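Local coordinates for protein activated BY transcription factor SSRB (Salmonella enterica, PDB 2WNW) that belongs to glycosyl hydrolase family 30, joining an eight-stranded TIM barrel to a beta sandwich, and is named for its activation by transcription factor SsrB, at residues G3-S8 / I428-P433; V21-R26 / S438-R443. One frame throughout, in Å; residues are numbered along the deposited sequence.

Both contacts lie in the beta sandwich, about 9 Å apart between centres and on one side of the chain's centre. Their segments alternate along the chain: 3-8, 21-26, 428-433, 438-443. The strands involved occur in the sheet in the order 426-432, 17-25, 2-9, 437-442, so each contact spans one intervening strand. Backbone hydrogen bonds join strand 2-9 to strand 437-442, R4 N to L441 O at 2.8 Å and I6 O to T439 N at 2.8 Å, and I428 CD1 packs on V21 CG2 at 3.6 Å. The N-terminal strands thus enter the sandwich made mostly by the chain's C-terminal part, with the barrel sequence lying between the two ends.

Contact 1 of 2, residues G3-S8 / I428-P433; sequences GRLISS and IALTLP
S8 OG is gripped from two places: the backbone N-H of L16 donates to it, and H372 NE2 makes a second hydrogen bond. These bonds hold the hydroxyl of a buried serine whose carbonyl oxygen is the part nearest P433. Here S8 O lies 4.4 Å from P433 CG, a loose approach of a carbonyl to the rim of the proline ring. The real packing is between two leucines. L5 CD2 and L430 CD2 meet at 3.8 Å, methyl against methyl, and L5 CD1 stays a little farther from the same L430 CD2, at 4.1 Å, so a single methyl of L430 faces both methyls of L5. The two side chains lie alongside one another, pointing opposite ways. L5 has CG anti to its backbone N (chi1 -180°) and L430 has CG anti to its carbonyl carbon (chi1 -58°), and these torsions help bring the two CD2 methyls together. No hydrogen bond crosses the contact, and the CA atoms of L5 and L430 are 9.6 Å apart, about two strand spacings. The segments nevertheless run almost parallel, 8° apart, because both strands pair antiparallel with the same strand, 17-25, which lies between them. The leucines therefore pack over one face of that middle strand, where L5 also touches V21. On its far side L430 rests on C419 and V421 of strand 417-423, the next strand in the sheet, while helix 365-374 supplies H372 and N411 of strand 405-411 bonds P433 O.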
ATOM      1  N   GLY A   3       4.126  10.387 -26.140  1.00 28.37           N
ATOM      2  CA  GLY A   3       3.363   9.178 -25.895  1.00 27.31           C
ATOM      3  C   GLY A   3       1.911   9.288 -26.300  1.00 26.81           C
ATOM      4  O   GLY A   3       1.529  10.190 -27.043  1.00 25.91           O
ATOM      5  N   ARG A   4       1.102   8.354 -25.810  1.00 25.63           N
ATOM      6  CA  ARG A   4      -0.320   8.338 -26.103  1.00 25.43           C
ATOM      7  C   ARG A   4      -1.083   8.344 -24.789  1.00 24.52           C
ATOM      8  O   ARG A   4      -0.687   7.685 -23.830  1.00 23.15           O
ATOM      9  CB  ARG A   4      -0.696   7.085 -26.896  1.00 27.82           C
ATOM     10  CG  ARG A   4      -0.062   6.984 -28.272  1.00 33.48           C
ATOM     11  CD  ARG A   4      -0.678   5.826 -29.049  1.00 37.19           C
ATOM     12  NE  ARG A   4      -0.325   4.523 -28.492  1.00 40.20           N
ATOM     13  CZ  ARG A   4      -1.096   3.441 -28.569  1.00 41.78           C
ATOM     14  NH1 ARG A   4      -2.275   3.500 -29.174  1.00 43.82           N
ATOM     15  NH2 ARG A   4      -0.679   2.291 -28.057  1.00 42.40           N
ATOM     16  N   LEU A   5      -2.175   9.097 -24.752  1.00 22.94           N
ATOM     17  CA  LEU A   5      -3.000   9.191 -23.559  1.00 21.92           C
ATOM     18  C   LEU A   5      -4.407   8.707 -23.888  1.00 21.03           C
ATOM     19  O   LEU A   5      -5.033   9.199 -24.824  1.00 21.03           O
ATOM     20  CB  LEU A   5      -3.048  10.639 -23.060  1.00 21.24           C
ATOM     21  CG  LEU A   5      -3.880  10.903 -21.800  1.00 21.74           C
ATOM     22  CD1 LEU A   5      -3.264  10.170 -20.612  1.00 20.32           C
ATOM     23  CD2 LEU A   5      -3.939  12.399 -21.528  1.00 21.43           C
ATOM     24  N   ILE A   6      -4.886   7.727 -23.127  1.00 18.92           N
ATOM     25  CA  ILE A   6      -6.224   7.176 -23.318  1.00 18.98           C
ATOM     26  C   ILE A   6      -7.013   7.582 -22.080  1.00 20.35           C
ATOM     27  O   ILE A   6      -6.720   7.115 -20.974  1.00 19.89           O
ATOM     28  CB  ILE A   6      -6.202   5.635 -23.427  1.00 19.21           C
ATOM     29  CG1 ILE A   6      -5.420   5.202 -24.674  1.00 24.09           C
ATOM     30  CG2 ILE A   6      -7.628   5.100 -23.506  1.00 18.38           C
ATOM     31  CD1 ILE A   6      -3.924   5.361 -24.551  1.00 26.43           C
ATOM     32  N   SER A   7      -8.009   8.444 -22.268  1.00 18.33           N
ATOM     33  CA  SER A   7      -8.795   8.948 -21.150  1.00 20.22           C
ATOM     34  C   SER A   7     -10.280   8.606 -21.171  1.00 20.09           C
ATOM     35  O   SER A   7     -10.936   8.656 -22.214  1.00 19.40           O
ATOM     36  CB  SER A   7      -8.643  10.470 -21.069  1.00 20.86           C
ATOM     37  OG  SER A   7      -7.279  10.847 -21.093  1.00 23.84           O
ATOM     38  N   SER A   8     -10.799   8.262 -19.996  1.00 19.31           N
ATOM     39  CA  SER A   8     -12.209   7.940 -19.833  1.00 19.59           C
ATOM     40  C   SER A   8     -12.820   8.889 -18.812  1.00 20.05           C
ATOM     41  O   SER A   8     -12.211   9.201 -17.789  1.00 19.16           O
ATOM     42  CB  SER A   8     -12.399   6.496 -19.352  1.00 19.19           C
ATOM     43  OG  SER A   8     -12.077   5.564 -20.368  1.00 19.74           O
ATOM     44  N   ILE A 428       4.559  15.229 -17.428  1.00 22.52           N
ATOM     45  CA  ILE A 428       3.376  15.539 -18.209  1.00 22.60           C
ATOM     46  C   ILE A 428       2.243  15.742 -17.212  1.00 22.63           C
ATOM     47  O   ILE A 428       1.969  14.876 -16.380  1.00 22.76           O
ATOM     48  CB  ILE A 428       3.016  14.420 -19.221  1.00 23.22           C
ATOM     49  CG1 ILE A 428       1.770  14.834 -20.011  1.00 22.52           C
ATOM     50  CG2 ILE A 428       2.790  13.097 -18.502  1.00 24.91           C
ATOM     51  CD1 ILE A 428       1.429  13.919 -21.173  1.00 20.97           C
ATOM     52  N   ALA A 429       1.608  16.906 -17.285  1.00 23.65           N
ATOM     53  CA  ALA A 429       0.517  17.252 -16.388  1.00 25.08           C
ATOM     54  C   ALA A 429      -0.800  16.674 -16.869  1.00 25.94           C
ATOM     55  O   ALA A 429      -1.169  16.832 -18.032  1.00 26.41           O
ATOM     56  CB  ALA A 429       0.402  18.770 -16.270  1.00 25.25           C
ATOM     57  N   LEU A 430      -1.508  16.008 -15.964  1.00 24.51           N
ATOM     58  CA  LEU A 430      -2.793  15.412 -16.297  1.00 24.98           C
ATOM     59  C   LEU A 430      -3.893  15.923 -15.378  1.00 24.19           C
ATOM     60  O   LEU A 430      -3.653  16.236 -14.211  1.00 22.82           O
ATOM     61  CB  LEU A 430      -2.723  13.886 -16.185  1.00 26.50           C
ATOM     62  CG  LEU A 430      -1.698  13.130 -17.034  1.00 27.78           C
ATOM     63  CD1 LEU A 430      -1.846  11.639 -16.774  1.00 27.95           C
ATOM     64  CD2 LEU A 430      -1.909  13.434 -18.508  1.00 28.42           C
ATOM     65  N   THR A 431      -5.099  16.018 -15.922  1.00 23.81           N
ATOM     66  CA  THR A 431      -6.257  16.452 -15.155  1.00 25.32           C
ATOM     67  C   THR A 431      -7.331  15.393 -15.363  1.00 24.87           C
ATOM     68  O   THR A 431      -7.715  15.102 -16.495  1.00 25.49           O
ATOM     69  CB  THR A 431      -6.793  17.817 -15.640  1.00 26.79           C
ATOM     70  OG1 THR A 431      -5.821  18.836 -15.378  1.00 28.66           O
ATOM     71  CG2 THR A 431      -8.082  18.169 -14.918  1.00 29.11           C
ATOM     72  N   LEU A 432      -7.799  14.800 -14.273  1.00 22.97           N
ATOM     73  CA  LEU A 432      -8.822  13.773 -14.379  1.00 21.02           C
ATOM     74  C   LEU A 432     -10.128  14.199 -13.729  1.00 20.51           C
ATOM     75  O   LEU A 432     -10.146  14.737 -12.620  1.00 20.63           O
ATOM     76  CB  LEU A 432      -8.345  12.459 -13.744  1.00 21.90           C
ATOM     77  CG  LEU A 432      -7.220  11.695 -14.448  1.00 23.33           C
ATOM     78  CD1 LEU A 432      -5.889  12.367 -14.144  1.00 26.30           C
ATOM     79  CD2 LEU A 432      -7.190  10.245 -13.968  1.00 23.52           C
ATOM     80  N   PRO A 433     -11.247  13.972 -14.424  1.00 20.62           N
ATOM     81  CA  PRO A 433     -12.538  14.350 -13.852  1.00 19.91           C
ATOM     82  C   PRO A 433     -12.855  13.351 -12.744  1.00 19.64           C
ATOM     83  O   PRO A 433     -12.148  12.350 -12.581  1.00 17.33           O
ATOM     84  CB  PRO A 433     -13.483  14.216 -15.039  1.00 19.80           C
ATOM     85  CG  PRO A 433     -12.899  13.049 -15.783  1.00 21.29           C
ATOM     86  CD  PRO A 433     -11.414  13.353 -15.752  1.00 20.30           C
TER

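Contact 2 of 2, residues V21-R26 / S438-R443; sequences VSFSHR and STLLWR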
ATOM      1  N   VAL A  21       0.260  12.949 -26.990  1.00 26.84           N
ATOM      2  CA  VAL A  21       0.717  13.883 -25.972  1.00 26.87           C
ATOM      3  C   VAL A  21       2.236  13.866 -25.922  1.00 26.67           C
ATOM      4  O   VAL A  21       2.875  12.963 -26.463  1.00 26.45           O
ATOM      5  CB  VAL A  21       0.178  13.507 -24.568  1.00 26.76           C
ATOM      6  CG1 VAL A  21      -1.340  13.532 -24.564  1.00 27.12           C
ATOM      7  CG2 VAL A  21       0.686  12.131 -24.166  1.00 26.19           C
ATOM      8  N   SER A  22       2.816  14.873 -25.281  1.00 27.23           N
ATOM      9  CA  SER A  22       4.261  14.929 -25.153  1.00 27.63           C
ATOM     10  C   SER A  22       4.652  15.392 -23.759  1.00 27.10           C
ATOM     11  O   SER A  22       3.946  16.184 -23.131  1.00 27.53           O
ATOM     12  CB  SER A  22       4.865  15.868 -26.205  1.00 30.46           C
ATOM     13  OG  SER A  22       4.537  17.220 -25.944  1.00 33.19           O
ATOM     14  N   PHE A  23       5.772  14.871 -23.276  1.00 25.41           N
ATOM     15  CA  PHE A  23       6.293  15.236 -21.969  1.00 25.69           C
ATOM     16  C   PHE A  23       7.050  16.546 -22.154  1.00 26.91           C
ATOM     17  O   PHE A  23       7.340  16.947 -23.283  1.00 26.67           O
ATOM     18  CB  PHE A  23       7.276  14.174 -21.468  1.00 24.85           C
ATOM     19  CG  PHE A  23       6.630  12.911 -20.969  1.00 26.07           C
ATOM     20  CD1 PHE A  23       6.522  12.668 -19.601  1.00 25.86           C
ATOM     21  CD2 PHE A  23       6.173  11.946 -21.859  1.00 25.66           C
ATOM     22  CE1 PHE A  23       5.971  11.474 -19.125  1.00 26.52           C
ATOM     23  CE2 PHE A  23       5.619  10.748 -21.395  1.00 26.79           C
ATOM     24  CZ  PHE A  23       5.520  10.513 -20.024  1.00 26.41           C
ATOM     25  N   SER A  24       7.365  17.201 -21.043  1.00 27.07           N
ATOM     26  CA  SER A  24       8.115  18.449 -21.051  1.00 28.64           C
ATOM     27  C   SER A  24       9.206  18.297 -20.003  1.00 29.61           C
ATOM     28  O   SER A  24       9.145  17.383 -19.177  1.00 29.44           O
ATOM     29  CB  SER A  24       7.210  19.621 -20.669  1.00 27.97           C
ATOM     30  OG  SER A  24       6.156  19.777 -21.599  1.00 31.63           O
ATOM     31  N   HIS A  25      10.210  19.168 -20.039  1.00 29.19           N
ATOM     32  CA  HIS A  25      11.272  19.106 -19.044  1.00 30.47           C
ATOM     33  C   HIS A  25      10.562  19.375 -17.723  1.00 29.33           C
ATOM     34  O   HIS A  25       9.716  20.265 -17.649  1.00 28.01           O
ATOM     35  CB  HIS A  25      12.327  20.187 -19.297  1.00 32.81           C
ATOM     36  CG  HIS A  25      13.489  20.123 -18.354  1.00 35.63           C
ATOM     37  ND1 HIS A  25      14.409  19.097 -18.378  1.00 37.61           N
ATOM     38  CD2 HIS A  25      13.859  20.936 -17.336  1.00 36.56           C
ATOM     39  CE1 HIS A  25      15.295  19.281 -17.415  1.00 38.15           C
ATOM     40  NE2 HIS A  25      14.983  20.389 -16.768  1.00 37.62           N
ATOM     41  N   ARG A  26      10.895  18.617 -16.685  1.00 29.05           N
ATOM     42  CA  ARG A  26      10.232  18.796 -15.397  1.00 29.04           C
ATOM     43  C   ARG A  26      10.451  20.163 -14.759  1.00 30.15           C
ATOM     44  O   ARG A  26      11.470  20.819 -14.982  1.00 29.32           O
ATOM     45  CB  ARG A  26      10.671  17.718 -14.403  1.00 28.47           C
ATOM     46  CG  ARG A  26      12.064  17.917 -13.823  1.00 29.25           C
ATOM     47  CD  ARG A  26      12.183  17.231 -12.464  1.00 27.74           C
ATOM     48  NE  ARG A  26      11.276  17.828 -11.485  1.00 29.40           N
ATOM     49  CZ  ARG A  26      11.026  17.324 -10.281  1.00 28.28           C
ATOM     50  NH1 ARG A  26      11.616  16.203  -9.887  1.00 27.10           N
ATOM     51  NH2 ARG A  26      10.175  17.938  -9.469  1.00 27.79           N
ATOM     52  N   SER A 438      -7.225   7.159 -16.722  1.00 16.73           N
ATOM     53  CA  SER A 438      -6.387   7.433 -17.875  1.00 18.04           C
ATOM     54  C   SER A 438      -5.233   6.449 -17.931  1.00 18.56           C
ATOM     55  O   SER A 438      -4.704   6.030 -16.901  1.00 18.66           O
ATOM     56  CB  SER A 438      -5.829   8.857 -17.807  1.00 20.74           C
ATOM     57  OG  SER A 438      -6.870   9.819 -17.792  1.00 23.32           O
ATOM     58  N   THR A 439      -4.861   6.066 -19.145  1.00 16.55           N
ATOM     59  CA  THR A 439      -3.739   5.171 -19.344  1.00 16.52           C
ATOM     60  C   THR A 439      -2.761   5.937 -20.229  1.00 18.22           C
ATOM     61  O   THR A 439      -3.121   6.395 -21.317  1.00 19.28           O
ATOM     62  CB  THR A 439      -4.161   3.867 -20.040  1.00 16.85           C
ATOM     63  OG1 THR A 439      -5.165   3.209 -19.253  1.00 16.64           O
ATOM     64  CG2 THR A 439      -2.961   2.936 -20.184  1.00 15.58           C
ATOM     65  N   LEU A 440      -1.540   6.103 -19.734  1.00 18.49           N
ATOM     66  CA  LEU A 440      -0.492   6.818 -20.454  1.00 19.76           C
ATOM     67  C   LEU A 440       0.528   5.817 -20.978  1.00 19.79           C
ATOM     68  O   LEU A 440       1.021   4.973 -20.231  1.00 19.33           O
ATOM     69  CB  LEU A 440       0.199   7.815 -19.516  1.00 18.84           C
ATOM     70  CG  LEU A 440       1.385   8.625 -20.049  1.00 18.30           C
ATOM     71  CD1 LEU A 440       0.920   9.579 -21.143  1.00 20.23           C
ATOM     72  CD2 LEU A 440       2.017   9.402 -18.899  1.00 18.97           C
ATOM     73  N   LEU A 441       0.841   5.918 -22.266  1.00 20.64           N
ATOM     74  CA  LEU A 441       1.795   5.018 -22.902  1.00 20.90           C
ATOM     75  C   LEU A 441       2.955   5.824 -23.473  1.00 20.87           C
ATOM     76  O   LEU A 441       2.738   6.847 -24.122  1.00 21.80           O
ATOM     77  CB  LEU A 441       1.117   4.262 -24.045  1.00 23.98           C
ATOM     78  CG  LEU A 441      -0.254   3.637 -23.787  1.00 24.84           C
ATOM     79  CD1 LEU A 441      -0.813   3.105 -25.098  1.00 27.69           C
ATOM     80  CD2 LEU A 441      -0.132   2.528 -22.760  1.00 25.68           C
ATOM     81  N   TRP A 442       4.181   5.365 -23.239  1.00 21.62           N
ATOM     82  CA  TRP A 442       5.348   6.060 -23.762  1.00 22.37           C
ATOM     83  C   TRP A 442       6.595   5.190 -23.732  1.00 24.25           C
ATOM     84  O   TRP A 442       6.610   4.119 -23.118  1.00 23.09           O
ATOM     85  CB  TRP A 442       5.583   7.365 -22.988  1.00 21.53           C
ATOM     86  CG  TRP A 442       6.244   7.223 -21.644  1.00 22.12           C
ATOM     87  CD1 TRP A 442       7.551   7.475 -21.348  1.00 22.31           C
ATOM     88  CD2 TRP A 442       5.616   6.859 -20.407  1.00 22.61           C
ATOM     89  NE1 TRP A 442       7.779   7.298 -20.005  1.00 23.19           N
ATOM     90  CE2 TRP A 442       6.609   6.919 -19.402  1.00 22.13           C
ATOM     91  CE3 TRP A 442       4.310   6.487 -20.049  1.00 22.29           C
ATOM     92  CZ2 TRP A 442       6.339   6.626 -18.058  1.00 21.94           C
ATOM     93  CZ3 TRP A 442       4.040   6.196 -18.712  1.00 21.69           C
ATOM     94  CH2 TRP A 442       5.054   6.267 -17.733  1.00 22.70           C
ATOM     95  N   ARG A 443       7.635   5.653 -24.418  1.00 25.14           N
ATOM     96  CA  ARG A 443       8.902   4.936 -24.482  1.00 27.18           C
ATOM     97  C   ARG A 443      10.038   5.883 -24.128  1.00 28.47           C
ATOM     98  O   ARG A 443       9.954   7.085 -24.381  1.00 28.93           O
ATOM     99  CB  ARG A 443       9.122   4.377 -25.890  1.00 28.05           C
ATOM    100  CG  ARG A 443       8.143   3.288 -26.291  1.00 30.01           C
ATOM    101  CD  ARG A 443       8.271   2.949 -27.770  1.00 31.84           C
ATOM    102  NE  ARG A 443       7.326   1.913 -28.171  1.00 33.19           N
ATOM    103  CZ  ARG A 443       7.439   0.629 -27.847  1.00 34.00           C
ATOM    104  NH1 ARG A 443       8.463   0.213 -27.116  1.00 34.47           N
ATOM    105  NH2 ARG A 443       6.517  -0.235 -28.246  1.00 35.70           N
TER
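One face of the curled sheet of the beta sandwich carries an aromatic pair here, F23 against W442. The edge of the phenyl ring is turned to the face of the indole in an edge-to-face stack, its centroid 4.6 Å from that of the five-membered ring and the planes inclined at 52°. Two phenyl atoms do the touching: F23 CE2 sits 3.6 Å from W442 CG, and F23 CZ reaches W442 CD2 at 3.7 Å, so this edge of the phenyl lies over the five-membered ring, near the CG-CD2 bond. With chi1 at 79°, W442 CG lies between its own N and C, which helps bring the indole beside F23. Its indole N-H, meanwhile, is bonded to D423 OD1, which helps fix the rotation of the ring, and a phosphate ion, probably from the crystallisation liquor, is bound about 4 Å from the side chain. The strands of the two segments are not neighbours in the sheet: strand 2-9 runs between them, antiparallel to each, and the nearest CA atoms, those of V21 and L440, are 9.0 Å apart. Side chains alone bridge that gap. L440 serves two partners with separate methyls, CD2 packing on F23 CZ at 3.8 Å and CD1 meeting V21 CG2 at 4.0 Å. No hydrogen bond joins the segments. The cluster continues through I428 of strand 426-432, touched by F23 and L440, and through M1, which lies against both F23 and W442; L407 of strand 405-411 also packs on W442.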